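Local coordinates for putrescine aminotransferase (Halomonas elongata DSM 2581, PDB 6GWI), which probably transfers the amino group of putrescine and related amines to a keto acid acceptor, using pyridoxal-5'-phosphate as cofactor, at residues R48-M53 / I432-E437; E369-G374 / A378-A383; N399-L404 / D417-S422. One frame throughout, in Å; residues are numbered along the deposited sequence.

Contact 1. Residues R48-M53 / I432-E437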
ATOM      1  N   ARG B  48       9.349  20.742 -22.211  1.00 26.83           N
ATOM      2  CA  ARG B  48      10.154  20.615 -21.002  1.00 32.58           C
ATOM      3  C   ARG B  48       9.531  21.485 -19.918  1.00 26.37           C
ATOM      4  O   ARG B  48       9.269  22.671 -20.147  1.00 32.82           O
ATOM      5  CB  ARG B  48      11.601  21.028 -21.270  1.00 32.85           C
ATOM      6  CG  ARG B  48      12.570  20.613 -20.174  1.00 43.24           C
ATOM      7  CD  ARG B  48      14.025  20.899 -20.554  1.00 63.44           C
ATOM      8  NE  ARG B  48      14.496  22.193 -20.065  1.00 65.52           N
ATOM      9  CZ  ARG B  48      15.590  22.367 -19.323  1.00 63.31           C
ATOM     10  NH1 ARG B  48      16.361  21.338 -18.988  1.00 48.46           N
ATOM     11  NH2 ARG B  48      15.925  23.586 -18.925  1.00 77.46           N
ATOM     12  N   ILE B  49       9.291  20.898 -18.747  1.00 35.48           N
ATOM     13  CA  ILE B  49       8.597  21.578 -17.660  1.00 36.03           C
ATOM     14  C   ILE B  49       9.431  21.475 -16.391  1.00 30.91           C
ATOM     15  O   ILE B  49       9.885  20.384 -16.030  1.00 26.74           O
ATOM     16  CB  ILE B  49       7.194  20.981 -17.427  1.00 40.35           C
ATOM     17  CG1 ILE B  49       6.374  21.003 -18.718  1.00 46.67           C
ATOM     18  CG2 ILE B  49       6.464  21.742 -16.340  1.00 27.33           C
ATOM     19  CD1 ILE B  49       6.150  19.632 -19.319  1.00 52.97           C
ATOM     20  N   LEU B  50       9.616  22.603 -15.707  1.00 31.85           N
ATOM     21  CA  LEU B  50      10.275  22.605 -14.405  1.00 36.92           C
ATOM     22  C   LEU B  50       9.336  22.006 -13.361  1.00 27.66           C
ATOM     23  O   LEU B  50       8.276  22.574 -13.077  1.00 29.48           O
ATOM     24  CB  LEU B  50      10.681  24.028 -14.028  1.00 38.97           C
ATOM     25  CG  LEU B  50      11.771  24.228 -12.969  1.00 37.93           C
ATOM     26  CD1 LEU B  50      12.129  25.711 -12.850  1.00 33.13           C
ATOM     27  CD2 LEU B  50      11.357  23.688 -11.608  1.00 48.84           C
ATOM     28  N   ASP B  51       9.719  20.862 -12.790  1.00 28.97           N
ATOM     29  CA  ASP B  51       8.858  20.134 -11.853  1.00 33.42           C
ATOM     30  C   ASP B  51       8.997  20.746 -10.465  1.00 36.95           C
ATOM     31  O   ASP B  51       9.791  20.300  -9.636  1.00 24.96           O
ATOM     32  CB  ASP B  51       9.206  18.649 -11.833  1.00 32.07           C
ATOM     33  CG  ASP B  51       8.232  17.827 -10.995  1.00 29.36           C
ATOM     34  OD1 ASP B  51       7.253  18.400 -10.470  1.00 24.71           O
ATOM     35  OD2 ASP B  51       8.446  16.604 -10.853  1.00 33.04           O
ATOM     36  N   GLY B  52       8.200  21.781 -10.206  1.00 23.36           N
ATOM     37  CA  GLY B  52       8.177  22.418  -8.906  1.00 24.43           C
ATOM     38  C   GLY B  52       7.558  21.603  -7.789  1.00 29.92           C
ATOM     39  O   GLY B  52       7.558  22.068  -6.644  1.00 31.26           O
ATOM     40  N   MET B  53       7.033  20.409  -8.078  1.00 26.23           N
ATOM     41  CA  MET B  53       6.449  19.544  -7.058  1.00 26.87           C
ATOM     42  C   MET B  53       7.241  18.258  -6.839  1.00 23.36           C
ATOM     43  O   MET B  53       6.793  17.389  -6.082  1.00 22.78           O
ATOM     44  CB  MET B  53       5.004  19.186  -7.422  1.00 29.23           C
ATOM     45  CG  MET B  53       4.000  20.315  -7.265  1.00 25.26           C
ATOM     46  SD  MET B  53       3.842  20.931  -5.571  1.00 29.19           S
ATOM     47  CE  MET B  53       3.222  19.482  -4.717  1.00 31.11           C
ATOM     48  N   ILE B 432      15.855  27.830  -9.130  1.00 36.76           N
ATOM     49  CA  ILE B 432      14.893  28.544  -8.291  1.00 40.43           C
ATOM     50  C   ILE B 432      14.532  29.882  -8.924  1.00 45.19           C
ATOM     51  O   ILE B 432      13.367  30.298  -8.908  1.00 36.13           O
ATOM     52  CB  ILE B 432      15.441  28.727  -6.862  1.00 44.41           C
ATOM     53  CG1 ILE B 432      15.379  27.400  -6.101  1.00 46.06           C
ATOM     54  CG2 ILE B 432      14.657  29.815  -6.118  1.00 35.60           C
ATOM     55  CD1 ILE B 432      16.134  27.405  -4.784  1.00 59.70           C
ATOM     56  N   ASP B 433      15.529  30.586  -9.470  1.00 39.49           N
ATOM     57  CA  ASP B 433      15.264  31.836 -10.176  1.00 38.70           C
ATOM     58  C   ASP B 433      14.254  31.628 -11.297  1.00 36.65           C
ATOM     59  O   ASP B 433      13.296  32.399 -11.437  1.00 33.47           O
ATOM     60  CB  ASP B 433      16.565  32.406 -10.742  1.00 52.34           C
ATOM     61  CG  ASP B 433      17.472  32.975  -9.671  1.00 50.91           C
ATOM     62  OD1 ASP B 433      16.970  33.321  -8.581  1.00 44.48           O
ATOM     63  OD2 ASP B 433      18.691  33.071  -9.919  1.00 46.15           O
ATOM     64  N   GLU B 434      14.470  30.605 -12.127  1.00 33.27           N
ATOM     65  CA  GLU B 434      13.540  30.324 -13.213  1.00 31.20           C
ATOM     66  C   GLU B 434      12.141  30.050 -12.676  1.00 33.34           C
ATOM     67  O   GLU B 434      11.147  30.513 -13.247  1.00 30.87           O
ATOM     68  CB  GLU B 434      14.040  29.132 -14.034  1.00 34.31           C
ATOM     69  CG  GLU B 434      13.192  28.810 -15.259  1.00 52.29           C
ATOM     70  CD  GLU B 434      13.594  27.509 -15.930  1.00 64.91           C
ATOM     71  OE1 GLU B 434      14.461  26.799 -15.381  1.00 69.01           O
ATOM     72  OE2 GLU B 434      13.045  27.196 -17.008  1.00 74.55           O
ATOM     73  N   LEU B 435      12.046  29.309 -11.569  1.00 33.47           N
ATOM     74  CA  LEU B 435      10.748  28.983 -10.987  1.00 44.12           C
ATOM     75  C   LEU B 435       9.957  30.239 -10.644  1.00 40.08           C
ATOM     76  O   LEU B 435       8.791  30.379 -11.032  1.00 36.81           O
ATOM     77  CB  LEU B 435      10.952  28.116  -9.741  1.00 45.84           C
ATOM     78  CG  LEU B 435       9.719  27.537  -9.044  1.00 41.78           C
ATOM     79  CD1 LEU B 435      10.118  26.295  -8.252  1.00 55.19           C
ATOM     80  CD2 LEU B 435       9.043  28.546  -8.126  1.00 30.86           C
ATOM     81  N   VAL B 436      10.571  31.164  -9.904  1.00 34.54           N
ATOM     82  CA  VAL B 436       9.861  32.365  -9.475  1.00 42.87           C
ATOM     83  C   VAL B 436       9.486  33.228 -10.675  1.00 41.06           C
ATOM     84  O   VAL B 436       8.387  33.795 -10.727  1.00 44.78           O
ATOM     85  CB  VAL B 436      10.710  33.141  -8.451  1.00 51.40           C
ATOM     86  CG1 VAL B 436      10.051  34.465  -8.093  1.00 45.31           C
ATOM     87  CG2 VAL B 436      10.927  32.289  -7.202  1.00 40.70           C
ATOM     88  N   GLU B 437      10.389  33.354 -11.651  1.00 37.34           N
ATOM     89  CA  GLU B 437      10.080  34.123 -12.852  1.00 37.25           C
ATOM     90  C   GLU B 437       8.876  33.537 -13.582  1.00 37.47           C
ATOM     91  O   GLU B 437       7.969  34.268 -13.996  1.00 41.88           O
ATOM     92  CB  GLU B 437      11.298  34.168 -13.777  1.00 59.61           C
ATOM     93  CG  GLU B 437      12.497  34.897 -13.189  1.00 85.26           C
ATOM     94  CD  GLU B 437      13.767  34.673 -13.987  1.00103.90           C
ATOM     95  OE1 GLU B 437      13.676  34.168 -15.126  1.00102.25           O
ATOM     96  OE2 GLU B 437      14.858  35.000 -13.474  1.00107.23           O
TER
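Leu50 carries the apolar part of this contact, pushing one methyl against the helix backbone between Glu434 and Leu435. Its CD1 lies 3.8 Å from Leu435 N and 4.1 Å from Leu435 CB. The chi1 of -160°, which sets CG opposite the backbone N, extends the side chain from strand 48-50 to the helix. Gly52 adds a looser touch, its CA 4.4 Å from Leu435 CD1.

The polar neighbour of Leu50 is Glu434, whose extended chain runs past the leucine in the opposite sense. Glu434 OE1 comes 3.6 Å from Leu50 CD1 while its hydrogen bond goes to Tyr40 OH on the adjoining strand 40-43. Arg48, which makes a cation-pi contact with Tyr40, keeps its NH2 5.0 Å from Glu434 OE2, too far for a salt bridge, though the opposite charges may attract weakly.

Within 48-53 the chain turns sharply, with Asp51 at the centre of an inverse gamma turn. Asp51 OD1 accepts the capping bond from Met53 N at 3.1 Å, from above the carboxylate plane, and OD2 takes Gly55 N and Tyr63 OH.

No hydrogen bond links the two segments directly. The N-terminal antiparallel sheet therefore meets helix 429-450 through methyl packing, while Tyr40 allows the glutamate to end beside a leucine without its OE1 lacking a polar partner.

Contact 2. Residues E369-G374 / A378-A383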
ATOM      1  N   GLU B 369      -0.436  36.685   0.275  1.00 45.01           N
ATOM      2  CA  GLU B 369       0.545  36.178   1.222  1.00 45.15           C
ATOM      3  C   GLU B 369       1.501  35.249   0.488  1.00 46.97           C
ATOM      4  O   GLU B 369       1.092  34.524  -0.424  1.00 32.45           O
ATOM      5  CB  GLU B 369      -0.121  35.436   2.387  1.00 51.79           C
ATOM      6  CG  GLU B 369       0.851  35.040   3.492  1.00 39.47           C
ATOM      7  CD  GLU B 369       0.224  34.135   4.530  1.00 36.42           C
ATOM      8  OE1 GLU B 369       0.153  32.913   4.286  1.00 43.41           O
ATOM      9  OE2 GLU B 369      -0.203  34.645   5.588  1.00 41.91           O
ATOM     10  N   ALA B 370       2.770  35.283   0.887  1.00 36.64           N
ATOM     11  CA  ALA B 370       3.776  34.335   0.428  1.00 51.65           C
ATOM     12  C   ALA B 370       4.476  33.756   1.647  1.00 68.33           C
ATOM     13  O   ALA B 370       4.912  34.505   2.527  1.00 53.18           O
ATOM     14  CB  ALA B 370       4.794  35.000  -0.505  1.00 68.65           C
ATOM     15  N   ARG B 371       4.565  32.428   1.709  1.00 88.50           N
ATOM     16  CA  ARG B 371       5.177  31.752   2.843  1.00 31.31           C
ATOM     17  C   ARG B 371       6.007  30.575   2.355  1.00 44.71           C
ATOM     18  O   ARG B 371       5.668  29.925   1.363  1.00 28.54           O
ATOM     19  CB  ARG B 371       4.118  31.262   3.843  1.00 50.31           C
ATOM     20  CG  ARG B 371       3.100  30.296   3.249  1.00 45.63           C
ATOM     21  CD  ARG B 371       2.187  29.722   4.322  1.00 39.52           C
ATOM     22  NE  ARG B 371       1.231  28.769   3.766  1.00 35.74           N
ATOM     23  CZ  ARG B 371       0.033  29.093   3.286  1.00 31.41           C
ATOM     24  NH1 ARG B 371      -0.378  30.354   3.297  1.00 28.04           N
ATOM     25  NH2 ARG B 371      -0.760  28.146   2.797  1.00 29.35           N
ATOM     26  N   SER B 372       7.093  30.295   3.067  1.00 43.57           N
ATOM     27  CA  SER B 372       7.925  29.155   2.728  1.00 45.28           C
ATOM     28  C   SER B 372       8.665  28.694   3.971  1.00 42.84           C
ATOM     29  O   SER B 372       8.865  29.454   4.921  1.00 41.87           O
ATOM     30  CB  SER B 372       8.915  29.486   1.602  1.00 44.23           C
ATOM     31  OG  SER B 372       9.901  30.408   2.031  1.00 38.90           O
ATOM     32  N   LEU B 373       9.059  27.425   3.953  1.00 36.24           N
ATOM     33  CA  LEU B 373       9.890  26.836   4.995  1.00 36.94           C
ATOM     34  C   LEU B 373      10.683  25.722   4.333  1.00 34.02           C
ATOM     35  O   LEU B 373      10.094  24.841   3.699  1.00 38.52           O
ATOM     36  CB  LEU B 373       9.047  26.300   6.153  1.00 37.50           C
ATOM     37  CG  LEU B 373       9.810  25.593   7.277  1.00 42.95           C
ATOM     38  CD1 LEU B 373      10.868  26.505   7.886  1.00 40.75           C
ATOM     39  CD2 LEU B 373       8.852  25.097   8.349  1.00 36.03           C
ATOM     40  N   GLY B 374      12.003  25.756   4.478  1.00 26.94           N
ATOM     41  CA  GLY B 374      12.820  24.851   3.690  1.00 32.00           C
ATOM     42  C   GLY B 374      12.501  25.035   2.221  1.00 33.10           C
ATOM     43  O   GLY B 374      12.516  26.155   1.699  1.00 30.96           O
ATOM     44  N   ALA B 378       4.201  28.468  -0.510  1.00 31.91           N
ATOM     45  CA  ALA B 378       2.816  28.677  -0.903  1.00 25.75           C
ATOM     46  C   ALA B 378       2.559  30.155  -1.153  1.00 24.97           C
ATOM     47  O   ALA B 378       3.203  31.025  -0.561  1.00 35.84           O
ATOM     48  CB  ALA B 378       1.848  28.154   0.166  1.00 24.40           C
ATOM     49  N   LEU B 379       1.608  30.422  -2.049  1.00 27.13           N
ATOM     50  CA  LEU B 379       1.078  31.757  -2.285  1.00 43.05           C
ATOM     51  C   LEU B 379      -0.429  31.751  -2.065  1.00 44.34           C
ATOM     52  O   LEU B 379      -1.108  30.769  -2.387  1.00 42.05           O
ATOM     53  CB  LEU B 379       1.355  32.247  -3.709  1.00 51.69           C
ATOM     54  CG  LEU B 379       2.782  32.215  -4.248  1.00 48.68           C
ATOM     55  CD1 LEU B 379       2.768  32.534  -5.736  1.00 46.02           C
ATOM     56  CD2 LEU B 379       3.679  33.190  -3.495  1.00 46.53           C
ATOM     57  N   GLU B 380      -0.947  32.848  -1.520  1.00 30.50           N
ATOM     58  CA  GLU B 380      -2.382  33.035  -1.326  1.00 42.53           C
ATOM     59  C   GLU B 380      -2.850  34.066  -2.347  1.00 39.88           C
ATOM     60  O   GLU B 380      -2.448  35.233  -2.288  1.00 48.63           O
ATOM     61  CB  GLU B 380      -2.694  33.492   0.098  1.00 34.88           C
ATOM     62  CG  GLU B 380      -2.274  32.518   1.193  1.00 31.47           C
ATOM     63  CD  GLU B 380      -3.103  31.246   1.212  1.00 34.04           C
ATOM     64  OE1 GLU B 380      -3.961  31.070   0.323  1.00 35.99           O
ATOM     65  OE2 GLU B 380      -2.901  30.420   2.126  1.00 36.05           O
ATOM     66  N   LEU B 381      -3.691  33.636  -3.284  1.00 36.93           N
ATOM     67  CA  LEU B 381      -4.239  34.543  -4.283  1.00 51.07           C
ATOM     68  C   LEU B 381      -5.462  35.250  -3.714  1.00 32.46           C
ATOM     69  O   LEU B 381      -6.341  34.612  -3.124  1.00 35.28           O
ATOM     70  CB  LEU B 381      -4.600  33.777  -5.555  1.00 67.65           C
ATOM     71  CG  LEU B 381      -3.482  32.938  -6.184  1.00 73.26           C
ATOM     72  CD1 LEU B 381      -3.940  32.358  -7.517  1.00 73.81           C
ATOM     73  CD2 LEU B 381      -2.200  33.740  -6.360  1.00 78.96           C
ATOM     74  N   VAL B 382      -5.511  36.573  -3.877  1.00 62.09           N
ATOM     75  CA  VAL B 382      -6.624  37.383  -3.399  1.00 72.25           C
ATOM     76  C   VAL B 382      -7.037  38.362  -4.488  1.00 63.65           C
ATOM     77  O   VAL B 382      -6.229  38.759  -5.334  1.00 53.63           O
ATOM     78  CB  VAL B 382      -6.275  38.156  -2.104  1.00 72.99           C
ATOM     79  CG1 VAL B 382      -5.859  37.197  -0.998  1.00 79.95           C
ATOM     80  CG2 VAL B 382      -5.190  39.197  -2.374  1.00 35.41           C
ATOM     81  N   ALA B 383      -8.312  38.752  -4.460  1.00 69.96           N
ATOM     82  CA  ALA B 383      -8.820  39.789  -5.348  1.00 63.76           C
ATOM     83  C   ALA B 383      -8.607  41.190  -4.786  1.00 59.78           C
ATOM     84  O   ALA B 383      -8.457  42.143  -5.559  1.00 48.70           O
ATOM     85  CB  ALA B 383     -10.312  39.565  -5.614  1.00 50.10           C
TER
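The beta hairpin of strands 367-373 and 376-381 brings Arg371 opposite Ala378 in a hydrogen-bonded antiparallel pair and Ala370 opposite Leu379 in a non-hydrogen-bonded one. Arg371 N donates to Ala378 O at 3.0 Å, and Ala378 N returns a bond of 2.8 Å to Arg371 O. Farther along, Glu380 N reaches Glu369 O at 2.9 Å.

Above Ala378, Arg371 stands upright on the sheet. Its CG sits between the backbone N and the carbonyl carbon (chi1 59°), and the straight chain beyond lifts the guanidinium over the small methyl, with Ala378 CB 3.7 Å from Arg371 NE. Glu380 bends at chi2 to meet the guanidinium edge. There NH1 and NH2 of Arg371 both grip Glu380 OE2, NH1 at 2.8 Å and NH2 at 3.2 Å, approaching from one face of a carboxylate turned 44° from the guanidinium. NH1 also bonds Glu369 OE1 at 2.8 Å, so the arginine presumably offsets the repulsion between two neighbouring glutamates.

Tyr184 OH adds a further bond to Glu380 OE2, Arg390 and Thr418 hold OE1, and the carbonyls of Gly230 and Ala231 take Arg371 NH2 and NE. Helix 185-188 also packs on this charged face. Ala370 and Leu379 turn the other, apolar face toward Trp358 of helix 342-359, and strand 418-421 continues the sheet beyond 376-381.

Contact 3. Residues N399-L404 / D417-S422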
ATOM      1  N   ASN B 399      -6.841  27.264  -9.892  1.00 39.17           N
ATOM      2  CA  ASN B 399      -6.722  26.332 -11.009  1.00 41.52           C
ATOM      3  C   ASN B 399      -6.258  27.045 -12.272  1.00 44.60           C
ATOM      4  O   ASN B 399      -5.487  26.486 -13.062  1.00 29.82           O
ATOM      5  CB  ASN B 399      -8.055  25.627 -11.255  1.00 39.21           C
ATOM      6  CG  ASN B 399      -8.461  24.729 -10.108  1.00 49.97           C
ATOM      7  OD1 ASN B 399      -7.650  24.408  -9.238  1.00 45.85           O
ATOM      8  ND2 ASN B 399      -9.717  24.307 -10.105  1.00 64.61           N
ATOM      9  N   LEU B 400      -6.737  28.271 -12.496  1.00 40.88           N
ATOM     10  CA  LEU B 400      -6.290  29.039 -13.652  1.00 43.29           C
ATOM     11  C   LEU B 400      -4.799  29.338 -13.562  1.00 35.30           C
ATOM     12  O   LEU B 400      -4.058  29.156 -14.535  1.00 34.68           O
ATOM     13  CB  LEU B 400      -7.091  30.337 -13.768  1.00 42.59           C
ATOM     14  CG  LEU B 400      -6.679  31.263 -14.914  1.00 49.33           C
ATOM     15  CD1 LEU B 400      -6.779  30.557 -16.261  1.00 45.81           C
ATOM     16  CD2 LEU B 400      -7.539  32.519 -14.907  1.00 43.92           C
ATOM     17  N   CYS B 401      -4.343  29.811 -12.400  1.00 29.56           N
ATOM     18  CA  CYS B 401      -2.915  30.040 -12.210  1.00 40.01           C
ATOM     19  C   CYS B 401      -2.124  28.754 -12.408  1.00 43.68           C
ATOM     20  O   CYS B 401      -1.051  28.765 -13.022  1.00 30.39           O
ATOM     21  CB  CYS B 401      -2.656  30.615 -10.819  1.00 41.72           C
ATOM     22  SG  CYS B 401      -0.949  31.140 -10.557  1.00 41.14           S
ATOM     23  N   ARG B 402      -2.640  27.634 -11.892  1.00 32.11           N
ATOM     24  CA  ARG B 402      -1.974  26.344 -12.051  1.00 32.15           C
ATOM     25  C   ARG B 402      -1.814  25.974 -13.521  1.00 33.49           C
ATOM     26  O   ARG B 402      -0.742  25.533 -13.950  1.00 33.96           O
ATOM     27  CB  ARG B 402      -2.771  25.265 -11.317  1.00 27.64           C
ATOM     28  CG  ARG B 402      -2.285  23.840 -11.537  1.00 35.47           C
ATOM     29  CD  ARG B 402      -3.376  22.855 -11.162  1.00 36.58           C
ATOM     30  NE  ARG B 402      -4.468  22.895 -12.130  1.00 31.99           N
ATOM     31  CZ  ARG B 402      -5.684  22.408 -11.912  1.00 40.19           C
ATOM     32  NH1 ARG B 402      -5.977  21.844 -10.748  1.00 41.20           N
ATOM     33  NH2 ARG B 402      -6.607  22.493 -12.860  1.00 44.73           N
ATOM     34  N   ASP B 403      -2.891  26.098 -14.301  1.00 30.00           N
ATOM     35  CA  ASP B 403      -2.826  25.729 -15.711  1.00 36.55           C
ATOM     36  C   ASP B 403      -1.931  26.687 -16.487  1.00 36.87           C
ATOM     37  O   ASP B 403      -1.232  26.277 -17.421  1.00 38.36           O
ATOM     38  CB  ASP B 403      -4.232  25.697 -16.311  1.00 36.39           C
ATOM     39  CG  ASP B 403      -5.129  24.679 -15.632  1.00 35.31           C
ATOM     40  OD1 ASP B 403      -4.598  23.746 -15.000  1.00 46.77           O
ATOM     41  OD2 ASP B 403      -6.364  24.809 -15.737  1.00 43.07           O
ATOM     42  N   LEU B 404      -1.950  27.971 -16.126  1.00 32.86           N
ATOM     43  CA  LEU B 404      -1.069  28.931 -16.779  1.00 34.94           C
ATOM     44  C   LEU B 404       0.391  28.689 -16.419  1.00 38.25           C
ATOM     45  O   LEU B 404       1.278  28.947 -17.239  1.00 34.21           O
ATOM     46  CB  LEU B 404      -1.481  30.356 -16.417  1.00 43.99           C
ATOM     47  CG  LEU B 404      -2.761  30.863 -17.087  1.00 39.50           C
ATOM     48  CD1 LEU B 404      -3.147  32.225 -16.528  1.00 44.76           C
ATOM     49  CD2 LEU B 404      -2.605  30.933 -18.605  1.00 41.67           C
ATOM     50  N   ASP B 417      -7.515  28.363  -3.840  1.00 36.54           N
ATOM     51  CA  ASP B 417      -6.794  29.537  -4.316  1.00 33.61           C
ATOM     52  C   ASP B 417      -5.425  29.682  -3.655  1.00 39.59           C
ATOM     53  O   ASP B 417      -4.893  30.794  -3.555  1.00 39.39           O
ATOM     54  CB  ASP B 417      -7.635  30.794  -4.091  1.00 33.22           C
ATOM     55  CG  ASP B 417      -8.775  30.928  -5.094  1.00 33.34           C
ATOM     56  OD1 ASP B 417      -8.825  30.137  -6.060  1.00 35.35           O
ATOM     57  OD2 ASP B 417      -9.623  31.826  -4.914  1.00 46.01           O
ATOM     58  N   THR B 418      -4.851  28.573  -3.196  1.00 37.12           N
ATOM     59  CA  THR B 418      -3.498  28.531  -2.654  1.00 37.94           C
ATOM     60  C   THR B 418      -2.594  27.809  -3.648  1.00 26.60           C
ATOM     61  O   THR B 418      -2.871  26.666  -4.020  1.00 26.83           O
ATOM     62  CB  THR B 418      -3.468  27.818  -1.301  1.00 39.18           C
ATOM     63  OG1 THR B 418      -4.400  28.442  -0.409  1.00 43.43           O
ATOM     64  CG2 THR B 418      -2.067  27.859  -0.694  1.00 33.72           C
ATOM     65  N   MET B 419      -1.530  28.476  -4.081  1.00 35.08           N
ATOM     66  CA  MET B 419      -0.515  27.853  -4.921  1.00 32.81           C
ATOM     67  C   MET B 419       0.560  27.245  -4.027  1.00 31.57           C
ATOM     68  O   MET B 419       0.884  27.801  -2.976  1.00 32.85           O
ATOM     69  CB  MET B 419       0.105  28.878  -5.870  1.00 36.02           C
ATOM     70  CG  MET B 419      -0.910  29.721  -6.641  1.00 38.15           C
ATOM     71  SD  MET B 419      -2.154  28.760  -7.529  1.00 34.77           S
ATOM     72  CE  MET B 419      -1.137  27.845  -8.686  1.00 29.65           C
ATOM     73  N   ILE B 420       1.095  26.090  -4.430  1.00 30.57           N
ATOM     74  CA  ILE B 420       2.068  25.366  -3.619  1.00 32.59           C
ATOM     75  C   ILE B 420       3.207  24.862  -4.496  1.00 27.88           C
ATOM     76  O   ILE B 420       3.008  24.499  -5.660  1.00 28.67           O
ATOM     77  CB  ILE B 420       1.416  24.184  -2.855  1.00 37.21           C
ATOM     78  CG1 ILE B 420       0.782  23.193  -3.836  1.00 47.38           C
ATOM     79  CG2 ILE B 420       0.380  24.697  -1.859  1.00 38.55           C
ATOM     80  CD1 ILE B 420       0.268  21.925  -3.187  1.00 50.05           C
ATOM     81  N   ILE B 421       4.411  24.832  -3.922  1.00 29.57           N
ATOM     82  CA  ILE B 421       5.576  24.254  -4.578  1.00 26.30           C
ATOM     83  C   ILE B 421       6.309  23.371  -3.578  1.00 25.33           C
ATOM     84  O   ILE B 421       6.249  23.589  -2.364  1.00 27.41           O
ATOM     85  CB  ILE B 421       6.536  25.325  -5.146  1.00 37.11           C
ATOM     86  CG1 ILE B 421       6.997  26.286  -4.048  1.00 39.01           C
ATOM     87  CG2 ILE B 421       5.866  26.088  -6.279  1.00 27.25           C
ATOM     88  CD1 ILE B 421       8.233  27.074  -4.417  1.00 36.88           C
ATOM     89  N   SER B 422       7.009  22.369  -4.103  1.00 27.61           N
ATOM     90  CA  SER B 422       7.799  21.426  -3.319  1.00 22.29           C
ATOM     91  C   SER B 422       8.873  20.843  -4.232  1.00 20.48           C
ATOM     92  O   SER B 422       8.818  19.654  -4.574  1.00 20.28           O
ATOM     93  CB  SER B 422       6.910  20.326  -2.735  1.00 26.06           C
ATOM     94  OG  SER B 422       7.678  19.343  -2.060  1.00 37.94           O
TER
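Arg402, which meets Met419 through its CB, carries the guanidinium of this contact: one face lies over Asn399 CB, one helical turn back, and the edge is turned to Asp403. The motif is a helix laid against an antiparallel sheet, helix 397-407 on strand 418-421, in the C-terminal part of what is, by family, a fold-type I aminotransferase. NE and NH2 of Arg402 both grip Asp403 OD1 side-on, NE at 3.0 Å and NH2 at 3.2 Å, from the same face of the carboxylate. A bend at chi3 (71°) folds the arginine back along its own helix, so the charge is probably balanced by Asp403, and the guanidinium leads away from Met419; Asp403 also has a long, weak ion pair with Arg31. Lys87 of the second subunit packs on Arg402, placing this end of the contact at the dimer interface.

Met419 is the strand residue that bridges to the helix. The flexible, unbranched thioether suits this task, since its bends at chi2 and chi3 bring sulfur and methyl onto the helix, both facing Cys401. Met419 SD lies 3.8 Å from Cys401 CB, and Met419 CE stands equally close, 3.8 Å, to Cys401 SG. Cysteine is small enough to let the methionine approach the helix, while Leu381 packs on both residues, and Leu443 and Thr446 of helix 429-450 also touch the cysteine. The methyl finally settles against the helix backbone, with Met419 CE 3.5 Å from Arg402 N.

Overall arrangement
Contacts 1 and 3 are buried and bring strands against helices largely through apolar atoms, a glutamate lying beside the leucine in contact 1, with no hydrogen bond across either. Contact 2 is partly buried, joins strand to strand, and adds a charged network on one face to its backbone bonds. Contacts 2 and 3 share a sheet: strands 376-381 and 418-421 are neighbours, tied by Leu379 N to Met419 O at 2.9 Å. Contact 1 lies at the far end of strand 418-421, where Gly52 O meets Ser422 N in a probable hydrogen bond. Helix 429-450 packs in contact 1 and also touches Cys401 of contact 3, while strand 418-421 links the sheet of contact 2 to Gly52.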